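Long-range contacts in TbpB (Actinobacillus pleuropneumoniae, PDB 3HOL), which probably captures iron-loaded host transferrin at the bacterial surface, serving as the lipoprotein component of a receptor for iron acquisition: residues Lys43-Asp48 with Asn253-Phe258; Val60-Asn65 with Lys100-Tyr105; Ser67-Pro72 with Gly87-Gly92. All coordinates share one frame; numbering follows the deposited sequence.

The three contacts show how a barrel and a smaller sheet, probably the two halves of the N-lobe, are joined. Contact 2 and contact 3 lie close together, their centres about 8 Å apart, on neighbouring strands 101-107 and 84-91 of a five-stranded antiparallel sheet; a probable hydrogen bond from Tyr102 N to Val89 O, 2.8 Å, ties them directly. Contact 1 sits about 18 Å from contact 2, centre to centre, and about 21 Å from contact 3, where the barrel meets this sheet. It touches contact 2 through Phe258 CE2, which packs 3.7 Å from Val103 O. Along the chain the contacts are nested, 3 inside 2 and 2 inside 1.

Contact 1: Lys43-Asp48 with Asn253-Phe258; sequences KVDISD and NDKSLF
Ile46 meets the loop and strand of Asn253-Phe258 with its backbone and its side chain together. Ile46 N donates to Lys255 O at 3.1 Å. The side chain starts over the same oxygen and then leaves it for the strand. Ile46 CB passes 3.7 Å from Lys255 O, and Ile46 CG1, placed beside the residue's own nitrogen (chi1 -56°), comes to 3.3 Å from that same oxygen and also rests against the carbonyl carbon of Leu257. At the tip, Ile46 CD1 turns to Phe258 and stops 3.7 Å from Phe258 CB. The second branch, Ile46 CG2, reaches Phe258 CB at 3.9 Å and lies obliquely to the ring, near Phe258 CD1.

Residues 253-256 lie in the loop that joins strands 245-251 and 257-265, a beta-hairpin of the barrel, while 43-48 leads from strand 43-44 of the barrel sheet toward the five-stranded sheet that in this family probably belongs to the N-lobe handle domain. Val32 of that sheet touches both Ile46 and Phe258, so the isoleucine lies at the seam between the two.

Nearer the surface, Asp45 and Lys255 cross at about a right angle, their CB atoms 3.7 Å apart. The Asp45 carboxylate is held within its own segment by a salt bridge from Lys43 NZ to Asp45 OD1, 3.0 Å, made on the syn side, and OD1 also receives Asn131 ND2 from strand 119-133. The hairpin loop has a brace of its own: Asp254 OD1 accepts from Ser256 N, an Asx turn, and from Ser256 OG at 2.6 Å, with the amide arriving from well above the carboxylate plane.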
# COMPACT_ATOMS: atom_id res chain seq x y z
N LYS A 43 13.64 19.39 28.13
CA LYS A 43 13.40 19.22 26.67
C LYS A 43 12.97 17.77 26.40
O LYS A 43 13.67 16.81 26.77
CB LYS A 43 14.66 19.62 25.88
CG LYS A 43 14.44 19.97 24.41
CD LYS A 43 15.74 20.52 23.76
CE LYS A 43 15.73 20.38 22.25
NZ LYS A 43 15.94 18.97 21.88
N VAL A 44 11.79 17.60 25.82
CA VAL A 44 11.31 16.28 25.44
C VAL A 44 10.82 16.37 23.97
O VAL A 44 9.93 17.18 23.63
CB VAL A 44 10.20 15.75 26.38
CG1 VAL A 44 9.53 14.45 25.84
CG2 VAL A 44 10.76 15.50 27.81
N ASP A 45 11.43 15.54 23.13
CA ASP A 45 11.28 15.67 21.67
C ASP A 45 10.18 14.76 21.16
O ASP A 45 9.70 13.90 21.89
CB ASP A 45 12.61 15.30 20.98
CG ASP A 45 13.69 16.38 21.16
OD1 ASP A 45 13.37 17.54 21.43
OD2 ASP A 45 14.86 16.02 21.08
N ILE A 46 9.80 14.92 19.89
CA ILE A 46 8.94 13.95 19.23
C ILE A 46 9.63 12.59 19.32
O ILE A 46 10.80 12.48 18.95
CB ILE A 46 8.69 14.34 17.75
CG1 ILE A 46 8.10 15.77 17.65
CG2 ILE A 46 7.76 13.34 17.03
CD1 ILE A 46 6.69 15.88 18.24
N SER A 47 8.92 11.58 19.84
CA SER A 47 9.46 10.23 19.86
C SER A 47 8.30 9.25 19.90
O SER A 47 7.15 9.64 20.14
CB SER A 47 10.37 10.02 21.09
OG SER A 47 9.54 9.87 22.22
N ASP A 48 8.61 7.97 19.68
CA ASP A 48 7.65 6.88 19.82
C ASP A 48 6.49 7.03 18.84
O ASP A 48 5.35 6.83 19.20
CB ASP A 48 7.08 6.79 21.25
CG ASP A 48 8.12 6.41 22.26
OD1 ASP A 48 9.01 5.60 21.91
OD2 ASP A 48 8.05 6.92 23.41
N ASN A 253 13.84 17.86 11.41
CA ASN A 253 15.12 17.20 11.53
C ASN A 253 15.70 17.27 12.97
O ASN A 253 16.39 16.37 13.37
CB ASN A 253 16.12 17.72 10.50
CG ASN A 253 15.71 17.40 9.09
OD1 ASN A 253 14.96 16.43 8.81
ND2 ASN A 253 16.19 18.22 8.17
N ASP A 254 15.34 18.29 13.74
CA ASP A 254 15.72 18.36 15.17
C ASP A 254 14.62 17.82 16.10
O ASP A 254 14.67 18.06 17.31
CB ASP A 254 16.06 19.81 15.55
CG ASP A 254 14.82 20.72 15.53
OD1 ASP A 254 13.75 20.33 15.05
OD2 ASP A 254 14.92 21.87 15.98
N LYS A 255 13.65 17.07 15.56
CA LYS A 255 12.58 16.47 16.39
C LYS A 255 11.71 17.47 17.19
O LYS A 255 11.10 17.10 18.18
CB LYS A 255 13.11 15.38 17.32
CG LYS A 255 13.94 14.28 16.62
CD LYS A 255 14.41 13.26 17.64
CE LYS A 255 14.88 11.98 16.94
NZ LYS A 255 16.33 11.97 16.81
N SER A 256 11.62 18.71 16.72
CA SER A 256 10.84 19.76 17.41
C SER A 256 9.39 19.90 16.90
O SER A 256 8.64 20.72 17.43
CB SER A 256 11.53 21.10 17.23
OG SER A 256 11.52 21.44 15.85
N LEU A 257 9.03 19.14 15.87
CA LEU A 257 7.70 19.25 15.26
C LEU A 257 7.34 17.98 14.52
O LEU A 257 8.21 17.35 13.89
CB LEU A 257 7.62 20.48 14.35
CG LEU A 257 6.15 20.88 14.26
CD1 LEU A 257 5.83 22.23 14.93
CD2 LEU A 257 5.69 20.75 12.84
N PHE A 258 6.07 17.58 14.65
CA PHE A 258 5.49 16.45 13.91
C PHE A 258 4.26 17.01 13.23
O PHE A 258 3.36 17.49 13.90
CB PHE A 258 5.11 15.35 14.91
CG PHE A 258 4.43 14.13 14.32
CD1 PHE A 258 5.19 13.01 13.91
CD2 PHE A 258 3.02 14.03 14.28
CE1 PHE A 258 4.57 11.84 13.47
CE2 PHE A 258 2.39 12.88 13.81
CZ PHE A 258 3.16 11.77 13.42

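Contact 2: Val60-Asn65 with Lys100-Tyr105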
# COMPACT_ATOMS: atom_id res chain seq x y z
N VAL A 60 -10.87 7.08 15.56
CA VAL A 60 -9.74 7.95 15.80
C VAL A 60 -8.79 7.25 16.79
O VAL A 60 -9.26 6.62 17.75
CB VAL A 60 -10.25 9.29 16.32
CG1 VAL A 60 -9.16 10.27 16.47
CG2 VAL A 60 -11.25 9.87 15.30
N PRO A 61 -7.45 7.34 16.56
CA PRO A 61 -6.54 6.72 17.52
C PRO A 61 -6.80 7.20 18.96
O PRO A 61 -7.03 8.38 19.18
CB PRO A 61 -5.16 7.19 17.05
CG PRO A 61 -5.29 7.53 15.64
CD PRO A 61 -6.73 7.91 15.40
N TYR A 62 -6.76 6.29 19.93
CA TYR A 62 -6.87 6.64 21.36
C TYR A 62 -8.18 7.30 21.78
O TYR A 62 -8.27 7.95 22.83
CB TYR A 62 -5.65 7.50 21.79
CG TYR A 62 -4.39 6.66 21.71
CD1 TYR A 62 -4.16 5.66 22.65
CD2 TYR A 62 -3.47 6.83 20.67
CE1 TYR A 62 -3.01 4.85 22.58
CE2 TYR A 62 -2.32 6.04 20.58
CZ TYR A 62 -2.10 5.04 21.55
OH TYR A 62 -0.99 4.24 21.49
N LYS A 63 -9.21 7.11 20.96
CA LYS A 63 -10.54 7.60 21.30
C LYS A 63 -10.97 7.25 22.75
O LYS A 63 -11.51 8.11 23.45
CB LYS A 63 -11.60 7.04 20.32
CG LYS A 63 -13.03 7.13 20.86
CD LYS A 63 -13.55 8.55 20.81
CE LYS A 63 -15.05 8.62 21.23
NZ LYS A 63 -15.47 10.03 21.01
N ALA A 64 -10.74 6.01 23.18
CA ALA A 64 -11.15 5.56 24.52
C ALA A 64 -10.46 6.38 25.62
O ALA A 64 -11.11 6.79 26.58
CB ALA A 64 -10.88 4.05 24.72
N ASN A 65 -9.16 6.64 25.43
CA ASN A 65 -8.37 7.45 26.35
C ASN A 65 -9.01 8.82 26.55
O ASN A 65 -9.00 9.36 27.66
CB ASN A 65 -6.97 7.71 25.76
CG ASN A 65 -5.98 6.62 26.08
OD1 ASN A 65 -6.33 5.45 26.22
ND2 ASN A 65 -4.71 6.99 26.17
N LYS A 100 -1.77 14.98 27.29
CA LYS A 100 -2.37 16.02 26.43
C LYS A 100 -3.16 15.46 25.19
O LYS A 100 -4.20 16.03 24.79
CB LYS A 100 -1.29 17.04 26.01
CG LYS A 100 -1.72 18.06 24.96
CD LYS A 100 -2.80 19.07 25.47
CE LYS A 100 -3.03 20.13 24.41
NZ LYS A 100 -4.00 21.15 24.89
N GLY A 101 -2.66 14.38 24.59
CA GLY A 101 -3.32 13.75 23.44
C GLY A 101 -2.36 13.32 22.33
O GLY A 101 -1.17 13.03 22.58
N TYR A 102 -2.90 13.30 21.11
CA TYR A 102 -2.23 12.67 19.98
C TYR A 102 -2.52 13.41 18.68
O TYR A 102 -3.57 14.07 18.55
CB TYR A 102 -2.70 11.21 19.81
CG TYR A 102 -2.48 10.36 21.04
CD1 TYR A 102 -1.32 9.62 21.19
CD2 TYR A 102 -3.44 10.33 22.08
CE1 TYR A 102 -1.10 8.86 22.31
CE2 TYR A 102 -3.21 9.56 23.23
CZ TYR A 102 -2.04 8.84 23.32
OH TYR A 102 -1.76 8.08 24.45
N VAL A 103 -1.60 13.27 17.74
CA VAL A 103 -1.73 13.83 16.36
C VAL A 103 -1.51 12.63 15.42
O VAL A 103 -0.59 11.80 15.65
CB VAL A 103 -0.72 14.98 16.12
CG1 VAL A 103 -0.82 15.55 14.66
CG2 VAL A 103 -0.95 16.13 17.18
N TYR A 104 -2.32 12.53 14.36
CA TYR A 104 -2.28 11.34 13.49
C TYR A 104 -2.71 11.63 12.04
O TYR A 104 -3.34 12.66 11.73
CB TYR A 104 -3.22 10.27 14.07
CG TYR A 104 -4.67 10.64 13.88
CD1 TYR A 104 -5.40 10.14 12.78
CD2 TYR A 104 -5.30 11.53 14.74
CE1 TYR A 104 -6.71 10.52 12.56
CE2 TYR A 104 -6.62 11.90 14.54
CZ TYR A 104 -7.30 11.40 13.43
OH TYR A 104 -8.61 11.75 13.20
N TYR A 105 -2.34 10.72 11.14
CA TYR A 105 -3.11 10.58 9.88
C TYR A 105 -3.35 9.12 9.65
O TYR A 105 -2.57 8.27 10.11
CB TYR A 105 -2.36 11.16 8.68
CG TYR A 105 -1.28 10.24 8.05
CD1 TYR A 105 -1.59 9.38 6.97
CD2 TYR A 105 0.04 10.29 8.49
CE1 TYR A 105 -0.60 8.54 6.39
CE2 TYR A 105 1.06 9.49 7.90
CZ TYR A 105 0.70 8.62 6.83
OH TYR A 105 1.64 7.82 6.26
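Tyr62 and Tyr102 each carry CG beside the backbone nitrogen and anti to the carbonyl carbon (chi1 -66° in Tyr62), and from opposite sides of the contact this lays the two phenol rings over one another. They form an offset stack with planes 11° apart and centroids separated by 3.9 Å. The displacement is such that Tyr62 CD2 stands over the centre of the Tyr102 ring, whereas Tyr102 CZ lies toward the rim of the Tyr62 ring; Tyr62 CB also touches Tyr102 CE2 at 3.5 Å. In Tyr104 the first torsion (chi1 73°) instead sets CG between nitrogen and carbonyl carbon, turning a ring face to Pro61. Pro61 CD sits almost on the ring normal, 3.6 Å from the centroid of Tyr104, a CH-pi contact, and Pro61 CG packs against Tyr104 CG at 3.6 Å. Beside the proline, Val60 CG1 meets Tyr104 CE2 obliquely at 3.6 Å.

Val60, Pro61 and Tyr62 can all face the strand because Val60-Lys63 folds into a type II beta turn, closed by a 3.2 Å bond from Lys63 N to Val60 O, with Pro61 and Tyr62 at its two corners. Farther on, Asn65 ND2 comes to the edge of the Tyr102 ring, 3.6 Å from Tyr102 OH; ND2 is hydrogen-bonded to Glu99, which also has a weak hydrogen bond with Tyr102 OH. The Tyr62 hydroxyl is bonded to Glu50.

Tyr102 and Tyr104 project from one face of the central strand of the five-stranded sheet, while Tyr105 on the other face reaches Glu235 and Tyr239 of the barrel. The arrangement is that of a proline-containing turn laid across the outer face of an antiparallel sheet, here probably that of the N-lobe handle.

Contact 3: Ser67-Pro72 with Gly87-Gly92; sequences SKYNYP and GYVIDG
The ring of Tyr69 and the carboxylate of Asp91 lie almost parallel, only 3° between their planes, yet the two side chains run past each other in opposite directions. The aspartate group therefore ends over the root of the tyrosine, Asp91 CG 3.6 Å from Tyr69 CB, and the ring runs obliquely back across the strand, with Tyr69 CD2 3.3 Å from Asp91 N. Farther out, Val89 O approaches the ring edge near its plane, 4.1 Å from Tyr69 CE2, and the hydroxyl ends in a hydrogen bond to Glu99.

Asp91 reaches the loop because its chi1 of -165° carries CG away from its own nitrogen, and there two successive amides meet the carboxylate. Asn70 N gives a bond of 2.8 Å to Asp91 OD2, and Tyr71 N one of 2.9 Å to Asp91 OD1. Both donors stand on the same side of the carboxylate, about 40° out of its plane, and that is also the side taken by Tyr69 CB. OD1 accepts Glu93 N as well, so three backbone N-H groups serve this buried group; such an arrangement would probably favour its ionised form. Two oxygens gripped by different residues also fix the rotation of the carboxylate about its last bond.

Beyond the aspartate the backbones take over. Gly92 N donates to Tyr71 O at 2.8 Å, and the same oxygen lies 3.6 Å from Asp91 CA in a CH...O contact. Pro72 then faces Asp91 as a non-hydrogen-bonded antiparallel pair, where edge strand 72-74 joins strand 84-91. Strand 101-107 continues the run on the other side of 84-91, giving three antiparallel neighbours in chain order, a beta meander, with an aspartate side chain holding the loop that enters it.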
# COMPACT_ATOMS: atom_id res chain seq x y z
N SER A 67 -12.04 9.90 26.63
CA SER A 67 -13.17 9.98 27.56
C SER A 67 -12.79 10.50 28.95
O SER A 67 -13.65 10.98 29.66
CB SER A 67 -13.84 8.61 27.72
OG SER A 67 -13.01 7.73 28.48
N LYS A 68 -11.52 10.38 29.34
CA LYS A 68 -11.06 10.86 30.64
C LYS A 68 -10.53 12.28 30.60
O LYS A 68 -10.10 12.82 31.64
CB LYS A 68 -9.92 9.96 31.20
CG LYS A 68 -10.30 8.49 31.51
CD LYS A 68 -9.04 7.61 31.30
CE LYS A 68 -9.01 6.31 32.11
NZ LYS A 68 -10.15 5.41 31.74
N TYR A 69 -10.49 12.91 29.42
CA TYR A 69 -9.93 14.26 29.30
C TYR A 69 -10.86 15.30 29.90
O TYR A 69 -12.07 15.15 29.86
CB TYR A 69 -9.74 14.62 27.82
CG TYR A 69 -8.64 13.87 27.10
CD1 TYR A 69 -7.91 12.86 27.74
CD2 TYR A 69 -8.37 14.15 25.75
CE1 TYR A 69 -6.91 12.15 27.04
CE2 TYR A 69 -7.37 13.47 25.05
CZ TYR A 69 -6.66 12.45 25.71
OH TYR A 69 -5.68 11.77 25.05
N ASN A 70 -10.31 16.38 30.42
CA ASN A 70 -11.14 17.47 30.94
C ASN A 70 -12.13 18.03 29.93
O ASN A 70 -13.28 18.25 30.26
CB ASN A 70 -10.27 18.58 31.52
CG ASN A 70 -9.52 18.12 32.75
OD1 ASN A 70 -8.29 18.07 32.77
ND2 ASN A 70 -10.25 17.75 33.77
N TYR A 71 -11.65 18.26 28.71
CA TYR A 71 -12.49 18.71 27.61
C TYR A 71 -12.02 17.96 26.37
O TYR A 71 -11.07 18.41 25.72
CB TYR A 71 -12.34 20.22 27.39
CG TYR A 71 -13.40 20.78 26.47
CD1 TYR A 71 -14.55 21.40 26.99
CD2 TYR A 71 -13.28 20.64 25.07
CE1 TYR A 71 -15.54 21.91 26.14
CE2 TYR A 71 -14.26 21.13 24.21
CZ TYR A 71 -15.38 21.76 24.75
OH TYR A 71 -16.34 22.24 23.90
N PRO A 72 -12.65 16.79 26.07
CA PRO A 72 -12.16 16.01 24.93
C PRO A 72 -12.35 16.80 23.65
O PRO A 72 -13.45 17.32 23.40
CB PRO A 72 -13.05 14.75 24.91
CG PRO A 72 -13.69 14.70 26.37
CD PRO A 72 -13.78 16.15 26.78
N GLY A 87 -5.67 14.64 11.86
CA GLY A 87 -6.19 15.56 12.90
C GLY A 87 -5.53 15.30 14.24
O GLY A 87 -4.34 14.95 14.31
N TYR A 88 -6.29 15.53 15.29
CA TYR A 88 -5.75 15.39 16.63
C TYR A 88 -6.86 14.87 17.55
O TYR A 88 -8.05 14.92 17.20
CB TYR A 88 -5.23 16.76 17.13
CG TYR A 88 -6.22 17.91 16.93
CD1 TYR A 88 -7.35 18.08 17.77
CD2 TYR A 88 -6.05 18.82 15.87
CE1 TYR A 88 -8.27 19.12 17.54
CE2 TYR A 88 -6.95 19.89 15.65
CZ TYR A 88 -8.03 20.02 16.50
OH TYR A 88 -8.88 21.05 16.28
N VAL A 89 -6.45 14.38 18.72
CA VAL A 89 -7.33 13.91 19.77
C VAL A 89 -6.65 14.51 21.00
O VAL A 89 -5.60 14.03 21.42
CB VAL A 89 -7.33 12.33 19.86
CG1 VAL A 89 -8.10 11.80 21.11
CG2 VAL A 89 -7.92 11.73 18.61
N ILE A 90 -7.17 15.61 21.53
CA ILE A 90 -6.49 16.29 22.64
C ILE A 90 -7.44 16.70 23.77
O ILE A 90 -8.67 16.72 23.61
CB ILE A 90 -5.70 17.53 22.21
CG1 ILE A 90 -6.65 18.64 21.70
CG2 ILE A 90 -4.57 17.18 21.16
CD1 ILE A 90 -5.96 20.00 21.25
N ASP A 91 -6.85 16.99 24.92
CA ASP A 91 -7.58 17.66 26.01
C ASP A 91 -7.49 19.13 25.76
O ASP A 91 -6.39 19.71 25.85
CB ASP A 91 -6.94 17.30 27.37
CG ASP A 91 -7.86 17.63 28.55
OD1 ASP A 91 -8.75 18.48 28.39
OD2 ASP A 91 -7.69 17.01 29.62
N GLY A 92 -8.62 19.77 25.46
CA GLY A 92 -8.62 21.23 25.26
C GLY A 92 -8.62 22.06 26.55
O GLY A 92 -8.61 23.29 26.51